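Local coordinates for YkuI protein (PDB 2BAS) that is probably a cyclic di-GMP-specific phosphodiesterase of the EAL family, a signalling protein that handles this bacterial second messenger, at residues V144-E149 / L195-L200. Residues are numbered along the deposited sequence; the frame is centred on the assembly and turned at random.
Sequences VLEITE and LLKIDL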
loop_
_atom_site.group_PDB
_atom_site.type_symbol
_atom_site.label_atom_id
_atom_site.label_comp_id
_atom_site.label_asym_id
_atom_site.label_seq_id
_atom_site.Cartn_x
_atom_site.Cartn_y
_atom_site.Cartn_z
ATOM N N VAL A 144 -21.141 13.462 -5.837
ATOM C CA VAL A 144 -20.062 12.828 -5.095
ATOM C C VAL A 144 -20.279 13.052 -3.593
ATOM O O VAL A 144 -20.121 14.160 -3.076
ATOM C CB VAL A 144 -18.666 13.276 -5.575
ATOM C CG1 VAL A 144 -17.590 12.586 -4.768
ATOM C CG2 VAL A 144 -18.480 12.934 -7.044
ATOM N N LEU A 145 -20.673 11.978 -2.920
ATOM C CA LEU A 145 -20.899 11.985 -1.494
ATOM C C LEU A 145 -19.589 11.692 -0.749
ATOM O O LEU A 145 -19.079 10.561 -0.768
ATOM C CB LEU A 145 -21.958 10.942 -1.149
ATOM C CG LEU A 145 -22.590 10.944 0.232
ATOM C CD1 LEU A 145 -23.628 12.051 0.315
ATOM C CD2 LEU A 145 -23.247 9.604 0.504
ATOM N N GLU A 146 -19.045 12.725 -0.107
ATOM C CA GLU A 146 -17.842 12.585 0.690
ATOM C C GLU A 146 -18.200 12.148 2.105
ATOM O O GLU A 146 -19.017 12.783 2.771
ATOM C CB GLU A 146 -17.057 13.890 0.732
ATOM C CG GLU A 146 -16.569 14.420 -0.616
ATOM C CD GLU A 146 -15.819 15.755 -0.484
ATOM O OE1 GLU A 146 -15.193 16.008 0.580
ATOM O OE2 GLU A 146 -15.852 16.551 -1.451
ATOM N N ILE A 147 -17.589 11.063 2.556
ATOM C CA ILE A 147 -17.827 10.539 3.888
ATOM C C ILE A 147 -16.540 10.560 4.722
ATOM O O ILE A 147 -15.442 10.337 4.199
ATOM C CB ILE A 147 -18.413 9.099 3.830
ATOM C CG1 ILE A 147 -19.620 9.032 2.885
ATOM C CG2 ILE A 147 -18.840 8.628 5.220
ATOM C CD1 ILE A 147 -20.857 9.809 3.374
ATOM N N THR A 148 -16.686 10.859 6.011
ATOM C CA THR A 148 -15.574 10.841 6.951
ATOM C C THR A 148 -15.877 9.773 7.996
ATOM O O THR A 148 -16.743 9.964 8.855
ATOM C CB THR A 148 -15.375 12.212 7.645
ATOM O OG1 THR A 148 -15.398 13.261 6.670
ATOM C CG2 THR A 148 -14.047 12.254 8.396
ATOM N N GLU A 149 -15.170 8.648 7.914
ATOM C CA GLU A 149 -15.409 7.522 8.825
ATOM C C GLU A 149 -14.623 7.663 10.119
ATOM O O GLU A 149 -14.779 6.859 11.034
ATOM C CB GLU A 149 -15.043 6.196 8.168
ATOM C CG GLU A 149 -15.495 6.044 6.740
ATOM C CD GLU A 149 -14.708 4.972 6.040
ATOM O OE1 GLU A 149 -14.289 4.005 6.713
ATOM O OE2 GLU A 149 -14.499 5.096 4.818
ATOM N N LEU A 195 -13.656 7.410 -5.149
ATOM C CA LEU A 195 -12.682 8.470 -4.920
ATOM C C LEU A 195 -12.054 8.431 -3.529
ATOM O O LEU A 195 -12.725 8.153 -2.537
ATOM C CB LEU A 195 -13.344 9.833 -5.124
ATOM C CG LEU A 195 -13.241 10.523 -6.478
ATOM C CD1 LEU A 195 -14.619 10.870 -7.014
ATOM C CD2 LEU A 195 -12.383 11.765 -6.376
ATOM N N LEU A 196 -10.764 8.745 -3.475
ATOM C CA LEU A 196 -10.053 8.893 -2.219
ATOM C C LEU A 196 -9.569 10.326 -2.135
ATOM O O LEU A 196 -8.866 10.791 -3.029
ATOM C CB LEU A 196 -8.856 7.935 -2.171
ATOM C CG LEU A 196 -9.101 6.432 -2.231
ATOM C CD1 LEU A 196 -7.765 5.696 -2.204
ATOM C CD2 LEU A 196 -9.998 5.968 -1.080
ATOM N N LYS A 197 -9.957 11.041 -1.086
ATOM C CA LYS A 197 -9.495 12.421 -0.895
ATOM C C LYS A 197 -8.313 12.451 0.061
ATOM O O LYS A 197 -8.417 12.014 1.214
ATOM C CB LYS A 197 -10.594 13.333 -0.363
ATOM C CG LYS A 197 -11.675 13.694 -1.355
ATOM C CD LYS A 197 -12.480 14.943 -0.916
ATOM C CE LYS A 197 -11.834 16.260 -1.386
ATOM N NZ LYS A 197 -12.779 17.437 -1.350
ATOM N N ILE A 198 -7.191 12.964 -0.432
ATOM C CA ILE A 198 -5.958 13.049 0.337
ATOM C C ILE A 198 -5.643 14.514 0.640
ATOM O O ILE A 198 -5.586 15.343 -0.256
ATOM C CB ILE A 198 -4.797 12.338 -0.418
ATOM C CG1 ILE A 198 -5.166 10.875 -0.689
ATOM C CG2 ILE A 198 -3.506 12.408 0.366
ATOM C CD1 ILE A 198 -4.271 10.161 -1.701
ATOM N N ASP A 199 -5.493 14.817 1.925
ATOM C CA ASP A 199 -5.148 16.145 2.421
ATOM C C ASP A 199 -3.626 16.272 2.423
ATOM O O ASP A 199 -2.927 15.321 2.759
ATOM C CB ASP A 199 -5.707 16.306 3.839
ATOM C CG ASP A 199 -5.116 17.498 4.589
ATOM O OD1 ASP A 199 -4.858 18.551 3.964
ATOM O OD2 ASP A 199 -4.925 17.383 5.821
ATOM N N LEU A 200 -3.107 17.437 2.058
ATOM C CA LEU A 200 -1.657 17.604 1.976
ATOM C C LEU A 200 -1.086 18.643 2.943
ATOM O O LEU A 200 0.059 19.082 2.783
ATOM C CB LEU A 200 -1.220 17.890 0.535
ATOM C CG LEU A 200 -1.484 16.808 -0.519
ATOM C CD1 LEU A 200 -1.061 17.313 -1.887
ATOM C CD2 LEU A 200 -0.774 15.498 -0.179
#
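Glu146 and Lys197 meet inside the EAL domain in a buried salt bridge, with Lys197 NZ 3.2 Å from Glu146 OE2. NZ meets OE2 from above the carboxylate plane, 41° out of it, while its bond to Glu146 OE1, at 3.4 Å, is weak. Glutamate suits this place because its chain, extended beyond CG, carries the acid inward from its strand. Lysine comes across it at about a right angle; its methylene CD lies over the face of the acid, 3.5 Å from Glu146 CD, and the bend at chi3 (87°) turns CE and NZ from there along to the oxygens. NZ is also hydrogen-bonded to Gln253 OE1, and its ion pairs to Glu57 and Glu233 are long and weak. Replacing Glu146 by alanine would probably cost Lys197 its salt-bridge mate and leave its end held mainly by Gln253, freer to turn.

The apolar part is a single touch between side chains crossing at about a right angle: Val144 CG1, anti to the backbone N (chi1 180°), lies 4.1 Å from Leu195 CD1, and branched, uncharged residues suit this buried spot.

No backbone pairing joins the two strands: strand 172-178 lies between them, parallel to both. Side chains thus meet across an intervening strand inside the TIM-barrel-like EAL fold, consistent with the family's active-site pocket, lined by acids and this lysine.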